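Local atomic coordinates of flavoredoxin (Methanosarcina acetivorans, PDB entry 3BNK), a protein that binds flavin mononucleotide and, as a member of the flavoredoxin family, probably takes part in electron transport. Residues N10-I13 / Y14-V18; G22-K26 / G27-L31; A140-E143 / E144-I148. All coordinates share one frame; numbering follows the deposited sequence.

Contact 1 (N10-I13 / Y14-V18); sequences NVFI and YPMPV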
ATOM      1  N   ASN B  10       1.022  -9.508 -13.886  1.00 17.49           N
ATOM      2  CA  ASN B  10       0.834  -9.796 -12.475  1.00 17.61           C
ATOM      3  C   ASN B  10       1.993  -9.213 -11.661  1.00 17.65           C
ATOM      4  O   ASN B  10       2.879  -9.929 -11.185  1.00 17.87           O
ATOM      5  CB  ASN B  10       0.695 -11.307 -12.245  1.00 17.67           C
ATOM      6  CG  ASN B  10       0.222 -11.652 -10.840  1.00 18.50           C
ATOM      7  OD1 ASN B  10       0.375 -12.791 -10.381  1.00 20.86           O
ATOM      8  ND2 ASN B  10      -0.363 -10.691 -10.163  1.00 16.42           N
ATOM      9  N   VAL B  11       1.983  -7.897 -11.508  1.00 17.70           N
ATOM     10  CA  VAL B  11       3.031  -7.228 -10.760  1.00 17.66           C
ATOM     11  C   VAL B  11       2.493  -6.697  -9.443  1.00 17.72           C
ATOM     12  O   VAL B  11       1.362  -6.187  -9.355  1.00 17.64           O
ATOM     13  CB  VAL B  11       3.808  -6.169 -11.622  1.00 17.87           C
ATOM     14  CG1 VAL B  11       3.013  -5.745 -12.843  1.00 16.71           C
ATOM     15  CG2 VAL B  11       4.260  -4.971 -10.794  1.00 18.09           C
ATOM     16  N   PHE B  12       3.312  -6.847  -8.412  1.00 17.71           N
ATOM     17  CA  PHE B  12       2.953  -6.430  -7.076  1.00 16.86           C
ATOM     18  C   PHE B  12       3.524  -5.039  -6.823  1.00 16.44           C
ATOM     19  O   PHE B  12       4.327  -4.528  -7.618  1.00 15.45           O
ATOM     20  CB  PHE B  12       3.480  -7.454  -6.070  1.00 17.90           C
ATOM     21  CG  PHE B  12       2.726  -8.769  -6.086  1.00 19.88           C
ATOM     22  CD1 PHE B  12       3.000  -9.743  -7.049  1.00 20.16           C
ATOM     23  CD2 PHE B  12       1.748  -9.030  -5.130  1.00 21.96           C
ATOM     24  CE1 PHE B  12       2.314 -10.969  -7.061  1.00 23.60           C
ATOM     25  CE2 PHE B  12       1.049 -10.246  -5.126  1.00 23.92           C
ATOM     26  CZ  PHE B  12       1.329 -11.221  -6.103  1.00 22.82           C
ATOM     27  N   ILE B  13       3.099  -4.409  -5.729  1.00 15.27           N
ATOM     28  CA  ILE B  13       3.599  -3.081  -5.402  1.00 14.47           C
ATOM     29  C   ILE B  13       5.021  -3.250  -4.818  1.00 14.08           C
ATOM     30  O   ILE B  13       5.253  -4.180  -4.039  1.00 13.18           O
ATOM     31  CB  ILE B  13       2.660  -2.325  -4.398  1.00 14.24           C
ATOM     32  CG1 ILE B  13       1.204  -2.334  -4.883  1.00 14.00           C
ATOM     33  CG2 ILE B  13       3.168  -0.881  -4.127  1.00 14.67           C
ATOM     34  CD1 ILE B  13       0.980  -1.660  -6.224  1.00 13.07           C
ATOM     35  N   TYR B  14       5.933  -2.365  -5.223  1.00 13.88           N
ATOM     36  CA  TYR B  14       7.341  -2.362  -4.780  1.00 14.47           C
ATOM     37  C   TYR B  14       7.671  -1.219  -3.814  1.00 14.05           C
ATOM     38  O   TYR B  14       7.833  -0.078  -4.249  1.00 13.96           O
ATOM     39  CB  TYR B  14       8.295  -2.345  -5.995  1.00 14.61           C
ATOM     40  CG  TYR B  14       8.322  -3.681  -6.702  1.00 15.50           C
ATOM     41  CD1 TYR B  14       7.315  -4.039  -7.592  1.00 14.29           C
ATOM     42  CD2 TYR B  14       9.330  -4.617  -6.429  1.00 16.77           C
ATOM     43  CE1 TYR B  14       7.311  -5.296  -8.218  1.00 14.20           C
ATOM     44  CE2 TYR B  14       9.339  -5.865  -7.052  1.00 16.94           C
ATOM     45  CZ  TYR B  14       8.325  -6.199  -7.941  1.00 16.60           C
ATOM     46  OH  TYR B  14       8.329  -7.441  -8.538  1.00 17.50           O
ATOM     47  N   PRO B  15       7.755  -1.516  -2.497  1.00 14.34           N
ATOM     48  CA  PRO B  15       7.440  -2.794  -1.867  1.00 14.18           C
ATOM     49  C   PRO B  15       6.012  -2.761  -1.349  1.00 14.31           C
ATOM     50  O   PRO B  15       5.324  -1.748  -1.492  1.00 14.30           O
ATOM     51  CB  PRO B  15       8.370  -2.798  -0.650  1.00 14.52           C
ATOM     52  CG  PRO B  15       8.348  -1.337  -0.213  1.00 12.88           C
ATOM     53  CD  PRO B  15       8.232  -0.534  -1.494  1.00 13.63           C
ATOM     54  N   MET B  16       5.606  -3.868  -0.733  1.00 14.69           N
ATOM     55  CA  MET B  16       4.424  -3.935   0.098  1.00 15.23           C
ATOM     56  C   MET B  16       4.794  -3.705   1.559  1.00 14.98           C
ATOM     57  O   MET B  16       5.928  -3.965   1.966  1.00 15.03           O
ATOM     58  CB  MET B  16       3.745  -5.299  -0.037  1.00 14.74           C
ATOM     59  CG  MET B  16       3.059  -5.532  -1.373  1.00 15.24           C
ATOM     60  SD  MET B  16       2.581  -7.254  -1.584  1.00 16.51           S
ATOM     61  CE  MET B  16       4.112  -7.919  -2.265  1.00 15.13           C
ATOM     62  N   PRO B  17       3.820  -3.244   2.363  1.00 15.06           N
ATOM     63  CA  PRO B  17       4.003  -3.211   3.809  1.00 14.72           C
ATOM     64  C   PRO B  17       3.833  -4.628   4.380  1.00 14.54           C
ATOM     65  O   PRO B  17       3.399  -5.539   3.670  1.00 14.27           O
ATOM     66  CB  PRO B  17       2.850  -2.315   4.268  1.00 15.17           C
ATOM     67  CG  PRO B  17       1.767  -2.593   3.256  1.00 14.89           C
ATOM     68  CD  PRO B  17       2.479  -2.765   1.961  1.00 14.24           C
ATOM     69  N   VAL B  18       4.180  -4.825   5.641  1.00 15.02           N
ATOM     70  CA  VAL B  18       3.981  -6.124   6.290  1.00 15.61           C
ATOM     71  C   VAL B  18       3.150  -5.924   7.538  1.00 16.24           C
ATOM     72  O   VAL B  18       3.573  -5.265   8.505  1.00 16.32           O
ATOM     73  CB  VAL B  18       5.314  -6.853   6.624  1.00 15.58           C
ATOM     74  CG1 VAL B  18       5.059  -8.120   7.425  1.00 15.23           C
ATOM     75  CG2 VAL B  18       6.069  -7.175   5.356  1.00 16.11           C
TER
HETATM   76  O   HOH W   1       5.850  -8.214  -8.923  1.00 13.25           O

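Contact 2 (G22-K26 / G27-L31); sequences GANVK and GKANL. With FMN (flavin mononucleotide), chain D.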
ATOM      1  N   GLY B  22      -6.093  -9.067  11.829  1.00 16.69           N
ATOM      2  CA  GLY B  22      -6.805  -9.776  12.889  1.00 17.17           C
ATOM      3  C   GLY B  22      -8.315  -9.781  12.677  1.00 17.78           C
ATOM      4  O   GLY B  22      -8.907  -8.767  12.317  1.00 17.25           O
ATOM      5  N   ALA B  23      -8.925 -10.942  12.883  1.00 18.24           N
ATOM      6  CA  ALA B  23     -10.371 -11.057  12.880  1.00 19.51           C
ATOM      7  C   ALA B  23     -10.829 -12.184  13.795  1.00 20.20           C
ATOM      8  O   ALA B  23     -10.128 -13.194  13.974  1.00 20.31           O
ATOM      9  CB  ALA B  23     -10.897 -11.254  11.460  1.00 19.25           C
ATOM     10  N   ASN B  24     -11.983 -11.983  14.419  1.00 21.04           N
ATOM     11  CA  ASN B  24     -12.667 -13.079  15.082  1.00 22.14           C
ATOM     12  C   ASN B  24     -13.372 -13.908  14.030  1.00 22.64           C
ATOM     13  O   ASN B  24     -14.037 -13.360  13.151  1.00 22.39           O
ATOM     14  CB  ASN B  24     -13.680 -12.579  16.114  1.00 22.02           C
ATOM     15  CG  ASN B  24     -13.051 -12.310  17.474  1.00 22.65           C
ATOM     16  OD1 ASN B  24     -11.825 -12.279  17.622  1.00 22.16           O
ATOM     17  ND2 ASN B  24     -13.894 -12.124  18.475  1.00 22.90           N
ATOM     18  N   VAL B  25     -13.183 -15.221  14.111  1.00 23.53           N
ATOM     19  CA  VAL B  25     -13.882 -16.171  13.263  1.00 24.88           C
ATOM     20  C   VAL B  25     -14.466 -17.186  14.229  1.00 25.79           C
ATOM     21  O   VAL B  25     -13.730 -17.798  15.012  1.00 26.21           O
ATOM     22  CB  VAL B  25     -12.957 -16.861  12.225  1.00 24.95           C
ATOM     23  CG1 VAL B  25     -13.796 -17.472  11.092  1.00 25.08           C
ATOM     24  CG2 VAL B  25     -11.928 -15.882  11.637  1.00 24.68           C
ATOM     25  N   LYS B  26     -15.793 -17.321  14.204  1.00 26.79           N
ATOM     26  CA  LYS B  26     -16.534 -18.154  15.156  1.00 27.63           C
ATOM     27  C   LYS B  26     -16.102 -17.886  16.607  1.00 27.43           C
ATOM     28  O   LYS B  26     -15.907 -18.819  17.398  1.00 27.49           O
ATOM     29  CB  LYS B  26     -16.401 -19.645  14.806  1.00 28.06           C
ATOM     30  CG  LYS B  26     -17.103 -20.057  13.523  1.00 30.39           C
ATOM     31  CD  LYS B  26     -16.659 -21.454  13.095  1.00 32.60           C
ATOM     32  CE  LYS B  26     -17.018 -21.726  11.645  1.00 34.39           C
ATOM     33  NZ  LYS B  26     -16.124 -22.769  11.056  1.00 35.38           N
ATOM     34  N   GLY B  27     -15.947 -16.605  16.935  1.00 27.04           N
ATOM     35  CA  GLY B  27     -15.633 -16.170  18.296  1.00 26.70           C
ATOM     36  C   GLY B  27     -14.175 -16.276  18.713  1.00 26.71           C
ATOM     37  O   GLY B  27     -13.819 -15.860  19.826  1.00 27.40           O
ATOM     38  N   LYS B  28     -13.333 -16.820  17.828  1.00 26.05           N
ATOM     39  CA  LYS B  28     -11.909 -17.048  18.124  1.00 25.61           C
ATOM     40  C   LYS B  28     -11.011 -16.168  17.264  1.00 24.36           C
ATOM     41  O   LYS B  28     -11.261 -15.986  16.079  1.00 23.91           O
ATOM     42  CB  LYS B  28     -11.559 -18.525  17.925  1.00 25.66           C
ATOM     43  CG  LYS B  28     -10.225 -18.969  18.520  1.00 28.26           C
ATOM     44  CD  LYS B  28     -10.213 -20.474  18.894  1.00 30.62           C
ATOM     45  CE  LYS B  28     -10.579 -21.395  17.727  1.00 33.47           C
ATOM     46  NZ  LYS B  28      -9.743 -21.209  16.495  1.00 34.92           N
ATOM     47  N   ALA B  29      -9.959 -15.631  17.873  1.00 23.12           N
ATOM     48  CA  ALA B  29      -9.068 -14.713  17.182  1.00 21.61           C
ATOM     49  C   ALA B  29      -8.262 -15.430  16.095  1.00 20.91           C
ATOM     50  O   ALA B  29      -7.720 -16.534  16.298  1.00 20.38           O
ATOM     51  CB  ALA B  29      -8.153 -14.017  18.165  1.00 21.50           C
ATOM     52  N   ASN B  30      -8.217 -14.790  14.935  1.00 20.05           N
ATOM     53  CA  ASN B  30      -7.403 -15.245  13.838  1.00 19.43           C
ATOM     54  C   ASN B  30      -6.478 -14.130  13.401  1.00 19.00           C
ATOM     55  O   ASN B  30      -6.802 -12.957  13.559  1.00 18.62           O
ATOM     56  CB  ASN B  30      -8.270 -15.718  12.670  1.00 19.36           C
ATOM     57  CG  ASN B  30      -7.499 -16.564  11.690  1.00 19.26           C
ATOM     58  OD1 ASN B  30      -6.765 -17.472  12.078  1.00 19.23           O
ATOM     59  ND2 ASN B  30      -7.664 -16.278  10.413  1.00 19.51           N
ATOM     60  N   LEU B  31      -5.304 -14.517  12.900  1.00 18.59           N
ATOM     61  CA  LEU B  31      -4.355 -13.601  12.286  1.00 17.91           C
ATOM     62  C   LEU B  31      -3.827 -14.177  10.983  1.00 17.25           C
ATOM     63  O   LEU B  31      -3.515 -15.358  10.908  1.00 17.43           O
ATOM     64  CB  LEU B  31      -3.199 -13.319  13.252  1.00 18.09           C
ATOM     65  CG  LEU B  31      -3.787 -12.786  14.565  1.00 19.03           C
ATOM     66  CD1 LEU B  31      -3.204 -13.447  15.786  1.00 19.87           C
ATOM     67  CD2 LEU B  31      -3.782 -11.267  14.641  1.00 18.51           C
TER
HETATM   68  N1  FMN D1001      -3.026 -13.194   1.502  1.00 15.94           N
HETATM   69  C2  FMN D1001      -3.991 -12.303   1.076  1.00 15.86           C
HETATM   70  O2  FMN D1001      -5.091 -12.733   0.749  1.00 16.25           O
HETATM   71  N3  FMN D1001      -3.722 -10.946   1.029  1.00 16.53           N
HETATM   72  C4  FMN D1001      -2.470 -10.492   1.411  1.00 16.08           C
HETATM   73  O4  FMN D1001      -2.233  -9.291   1.356  1.00 15.19           O
HETATM   74  C4A FMN D1001      -1.490 -11.396   1.840  1.00 16.54           C
HETATM   75  N5  FMN D1001      -0.229 -10.953   2.216  1.00 16.54           N
HETATM   76  C5A FMN D1001       0.734 -11.842   2.657  1.00 16.44           C
HETATM   77  C6  FMN D1001       1.983 -11.349   3.053  1.00 16.58           C
HETATM   78  C7  FMN D1001       2.975 -12.237   3.496  1.00 16.34           C
HETATM   79  C7M FMN D1001       4.263 -11.668   4.011  1.00 16.28           C
HETATM   80  C8  FMN D1001       2.709 -13.613   3.546  1.00 16.81           C
HETATM   81  C8M FMN D1001       3.657 -14.565   4.243  1.00 16.52           C
HETATM   82  C9  FMN D1001       1.448 -14.091   3.164  1.00 15.77           C
HETATM   83  C9A FMN D1001       0.452 -13.217   2.725  1.00 16.35           C
HETATM   84  N10 FMN D1001      -0.814 -13.679   2.343  1.00 16.15           N
HETATM   85  C10 FMN D1001      -1.774 -12.767   1.893  1.00 16.46           C
HETATM   86  C1' FMN D1001      -1.181 -15.130   2.500  1.00 17.40           C
HETATM   87  C2' FMN D1001      -2.044 -15.400   3.726  1.00 17.90           C
HETATM   88  O2' FMN D1001      -1.555 -14.676   4.840  1.00 17.27           O
HETATM   89  C3' FMN D1001      -2.015 -16.883   4.100  1.00 18.89           C
HETATM   90  O3' FMN D1001      -2.540 -17.714   3.081  1.00 19.33           O
HETATM   91  C4' FMN D1001      -2.703 -17.134   5.441  1.00 17.91           C
HETATM   92  O4' FMN D1001      -2.405 -18.438   5.861  1.00 16.24           O
HETATM   93  C5' FMN D1001      -4.215 -16.950   5.433  1.00 17.15           C
HETATM   94  O5' FMN D1001      -4.603 -17.181   6.775  1.00 19.08           O
HETATM   95  P   FMN D1001      -6.096 -17.639   7.186  1.00 19.49           P
HETATM   96  O1P FMN D1001      -6.504 -18.800   6.327  1.00 19.66           O
HETATM   97  O2P FMN D1001      -7.014 -16.485   6.911  1.00 17.70           O
HETATM   98  O3P FMN D1001      -6.189 -17.990   8.646  1.00 18.73           O

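Contact 3 (A140-E143 / E144-I148); sequences AYSE and EQYLI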
ATOM      1  N   ALA B 140      -6.975   3.828  17.051  1.00 20.45           N
ATOM      2  CA  ALA B 140      -5.585   3.497  16.799  1.00 21.00           C
ATOM      3  C   ALA B 140      -4.816   3.476  18.103  1.00 21.30           C
ATOM      4  O   ALA B 140      -4.999   4.351  18.957  1.00 20.94           O
ATOM      5  CB  ALA B 140      -4.961   4.481  15.818  1.00 20.91           C
ATOM      6  N   TYR B 141      -3.966   2.461  18.245  1.00 21.75           N
ATOM      7  CA  TYR B 141      -3.191   2.219  19.459  1.00 22.51           C
ATOM      8  C   TYR B 141      -1.702   2.104  19.151  1.00 22.91           C
ATOM      9  O   TYR B 141      -1.294   1.416  18.212  1.00 21.95           O
ATOM     10  CB  TYR B 141      -3.650   0.922  20.149  1.00 22.74           C
ATOM     11  CG  TYR B 141      -5.144   0.821  20.397  1.00 23.74           C
ATOM     12  CD1 TYR B 141      -6.009   0.377  19.397  1.00 24.17           C
ATOM     13  CD2 TYR B 141      -5.690   1.170  21.640  1.00 25.44           C
ATOM     14  CE1 TYR B 141      -7.388   0.288  19.617  1.00 23.15           C
ATOM     15  CE2 TYR B 141      -7.063   1.073  21.878  1.00 24.90           C
ATOM     16  CZ  TYR B 141      -7.905   0.637  20.859  1.00 24.83           C
ATOM     17  OH  TYR B 141      -9.258   0.543  21.088  1.00 23.71           O
ATOM     18  N   SER B 142      -0.893   2.775  19.956  1.00 23.97           N
ATOM     19  CA  SER B 142       0.530   2.487  19.995  1.00 25.27           C
ATOM     20  C   SER B 142       1.034   2.550  21.434  1.00 26.40           C
ATOM     21  O   SER B 142       0.274   2.337  22.381  1.00 26.32           O
ATOM     22  CB  SER B 142       1.313   3.442  19.087  1.00 25.35           C
ATOM     23  OG  SER B 142       2.654   3.008  18.938  1.00 25.32           O
ATOM     24  N   GLU B 143       2.330   2.804  21.588  1.00 27.84           N
ATOM     25  CA  GLU B 143       2.958   2.966  22.900  1.00 29.06           C
ATOM     26  C   GLU B 143       3.885   4.178  22.811  1.00 29.47           C
ATOM     27  O   GLU B 143       4.316   4.561  21.715  1.00 28.92           O
ATOM     28  CB  GLU B 143       3.741   1.708  23.283  1.00 29.15           C
ATOM     29  CG  GLU B 143       2.991   0.408  23.033  1.00 31.36           C
ATOM     30  CD  GLU B 143       3.799  -0.819  23.354  1.00 33.48           C
ATOM     31  OE1 GLU B 143       4.812  -0.703  24.078  1.00 33.92           O
ATOM     32  OE2 GLU B 143       3.414  -1.913  22.876  1.00 35.89           O
ATOM     33  N   GLU B 144       4.182   4.785  23.959  1.00 30.47           N
ATOM     34  CA  GLU B 144       5.002   6.005  23.996  1.00 30.96           C
ATOM     35  C   GLU B 144       6.348   5.819  23.279  1.00 30.29           C
ATOM     36  O   GLU B 144       6.812   6.733  22.585  1.00 30.15           O
ATOM     37  CB  GLU B 144       5.181   6.500  25.446  1.00 31.51           C
ATOM     38  CG  GLU B 144       5.862   7.877  25.599  1.00 34.29           C
ATOM     39  CD  GLU B 144       7.364   7.788  25.942  1.00 39.04           C
ATOM     40  OE1 GLU B 144       7.784   8.407  26.954  1.00 40.11           O
ATOM     41  OE2 GLU B 144       8.129   7.107  25.214  1.00 40.38           O
ATOM     42  N   GLN B 145       6.942   4.631  23.417  1.00 29.90           N
ATOM     43  CA  GLN B 145       8.279   4.330  22.862  1.00 29.54           C
ATOM     44  C   GLN B 145       8.317   4.235  21.328  1.00 29.14           C
ATOM     45  O   GLN B 145       9.381   4.025  20.733  1.00 29.09           O
ATOM     46  CB  GLN B 145       8.837   3.039  23.468  1.00 29.94           C
ATOM     47  CG  GLN B 145       7.968   1.811  23.195  1.00 30.90           C
ATOM     48  CD  GLN B 145       8.755   0.521  23.131  1.00 32.43           C
ATOM     49  OE1 GLN B 145       8.227  -0.551  23.430  1.00 33.01           O
ATOM     50  NE2 GLN B 145      10.017   0.610  22.722  1.00 33.57           N
ATOM     51  N   TYR B 146       7.156   4.380  20.692  1.00 28.24           N
ATOM     52  CA  TYR B 146       7.070   4.342  19.238  1.00 27.58           C
ATOM     53  C   TYR B 146       6.682   5.705  18.673  1.00 27.67           C
ATOM     54  O   TYR B 146       6.539   5.866  17.461  1.00 27.95           O
ATOM     55  CB  TYR B 146       6.076   3.259  18.790  1.00 26.99           C
ATOM     56  CG  TYR B 146       6.466   1.854  19.211  1.00 26.22           C
ATOM     57  CD1 TYR B 146       5.615   1.072  20.007  1.00 24.92           C
ATOM     58  CD2 TYR B 146       7.693   1.310  18.829  1.00 24.66           C
ATOM     59  CE1 TYR B 146       5.972  -0.220  20.391  1.00 24.89           C
ATOM     60  CE2 TYR B 146       8.066   0.025  19.217  1.00 24.51           C
ATOM     61  CZ  TYR B 146       7.209  -0.733  19.994  1.00 25.78           C
ATOM     62  OH  TYR B 146       7.595  -2.008  20.365  1.00 26.76           O
ATOM     63  N   LEU B 147       6.520   6.689  19.554  1.00 27.86           N
ATOM     64  CA  LEU B 147       5.995   7.990  19.143  1.00 28.31           C
ATOM     65  C   LEU B 147       7.029   9.104  19.202  1.00 28.68           C
ATOM     66  O   LEU B 147       7.892   9.120  20.082  1.00 28.62           O
ATOM     67  CB  LEU B 147       4.761   8.370  19.977  1.00 28.08           C
ATOM     68  CG  LEU B 147       3.614   7.356  20.052  1.00 28.05           C
ATOM     69  CD1 LEU B 147       2.564   7.846  21.035  1.00 27.73           C
ATOM     70  CD2 LEU B 147       2.988   7.081  18.698  1.00 26.48           C
ATOM     71  N   ILE B 148       6.955  10.015  18.237  1.00 29.28           N
ATOM     72  CA  ILE B 148       7.673  11.284  18.326  1.00 30.25           C
ATOM     73  C   ILE B 148       6.650  12.393  18.165  1.00 30.52           C
ATOM     74  O   ILE B 148       5.920  12.424  17.177  1.00 30.64           O
ATOM     75  CB  ILE B 148       8.848  11.410  17.306  1.00 30.20           C
ATOM     76  CG1 ILE B 148       9.947  10.384  17.637  1.00 30.18           C
ATOM     77  CG2 ILE B 148       9.431  12.840  17.321  1.00 30.17           C
ATOM     78  CD1 ILE B 148      11.173  10.442  16.734  1.00 30.71           C
TER

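Contact 1 (N10-I13 / Y14-V18)
Phe12 and Met16 are brought together mainly by the bend at the end of the methionine: its chain runs out nearly straight as far as SD, then chi3 of -86° folds CE back to the phenylalanine. In Tyr14, CG stands beside the backbone N (chi1 -73°), which lays the ring back along the residues that precede it. Met16 CE sits 3.9 Å from Phe12 CD2, and equally close to that residue's CB. The sulfur makes an oblique Met-aromatic contact, with Met16 SD 5.3 Å from the Phe12 ring centroid and 68° off the ring normal. The tyrosine fits snugly, its CD1 only 3.0 Å from Phe12 O, while Val11 CG2 meets the ring edge at Tyr14 CE1, 4.0 Å away, the two side chains crossing at about a right angle. A water ties the fold-back together: it accepts from Phe12 N at 2.9 Å and lies 2.6 Å from Tyr14 OH. The peptide before Pro15 is cis and turns the chain from Tyr14 into Met16. Ile13 CG2 lies 3.5 Å from Pro15 O, and its side chain packs on Leu47 of the second subunit. At the same interface, Arg39 of the second subunit donates to Val11 O and makes a cation-pi contact with Phe12. Met16 packs on Trp36, an FMN-binding residue, and its side chain is about 6 Å from the bound FMN at the nearest atoms. This is a type VI (cis-proline) turn from Ile13 to Met16, leading into strand 16-25 between the dimer interface and the FMN site.

Contact 2 (G22-K26 / G27-L31)
Ala23 and Asn30 face each other as a hydrogen-bonded pair in the tight half of this antiparallel hairpin. Ala23 N gives to Asn30 O at 3.0 Å, and Asn30 N returns a bond of 2.7 Å to Ala23 O. Next along, Val25 N points almost straight at Lys28 O (2.9 Å, 172°), and Lys28 N closes the ladder onto Val25 O. On the face shared by Ala23, Val25, Lys28 and Asn30, Val25 CG2 packs 3.8 Å from Asn30 CB, and helix 57-64 lies against Ala23 and Val25. Asn24 and Ala29 occupy the other face, where Asn24 OD1 is 3.7 Å from Ala29 CA and is hydrogen-bonded to Tyr101.

The turn end is looser. Lys26 and Gly27 form the corner of a type I' turn, both at positive phi and exposed to solvent. The long Lys26 side chain leads away from the hairpin; its backbone N is hydrogen-bonded to Glu63 OE1.

Asn30 carries the hairpin to the cofactor. A chi1 of -163° swings CG away from the backbone N, and ND2 donates to FMN O3P at 2.9 Å and 170°. Thr57 shares a weak bond with that nitrogen, and Lys93, packed alongside, also bonds the FMN. The two backbone bonds with Ala23 help place this neutral donor, whose nearly straight bond probably helps stabilise the negative phosphate; nearby Lys93 would add to this.

Contact 3 (A140-E143 / E144-I148)
Glu143 and Tyr146 meet in a local turn where the long strand 130-142 gives way to a 3-10 segment, 144-146, and then to the short strand 147-148. Tyr146 N closes a type I turn with a hydrogen bond to Glu143 O (3.0 Å, 160°), and Leu147 N to Glu144 O continues it as 3-10. Leu147 CG also packs on Glu143 O, at 3.3 Å.

Glu143 chi1 of -46°, with the chain extended beyond CG, sends the carboxylate alongside the Tyr146 ring. Glu143 CD lies at the ring edge, 3.7 Å from Tyr146 CE1, with OE2 near the ring plane and the carboxylate turned 68° against it. Gln145 CG sits over the centre of one face of that ring. One residue earlier than Glu143, Ser142 OG touches Tyr146 CB at 3.4 Å, its hydrogen bond going to Thr114 O.

Ala140 to Ser142 pair with a strand of the second subunit, and Leu147 packs on Ile5 of that chain. Glu143 OE1 has a weak hydrogen bond to Ala2 N of the same chain, and OE2 a long, weak ion pair with its Lys4. Gln145 OE1, another acceptor, lies 3.5 Å from Glu143 OE1, so those amino groups would favour the ionised carboxylate only weakly.

In the fold
Going from the N terminus, contact 1 closes first: its cis-proline turn ends the loop after strand 5-7 and starts strand 16-25. The far end of that strand runs into contact 2, a hairpin with strand 28-41, so the two contacts share one strand while their centres lie about 26 Å apart. Contact 3 comes much later, at the end of strand 130-142 of the same antiparallel sheet, and closes the short 3-10 turn into strand 147-148. None nests in or crosses another; they come in series, and contact 3 stays about 12 Å from contact 2 at the nearest atoms. Contacts 1 and 3 both touch the second subunit, whereas contact 2 meets the FMN phosphate and touches no other protein chain.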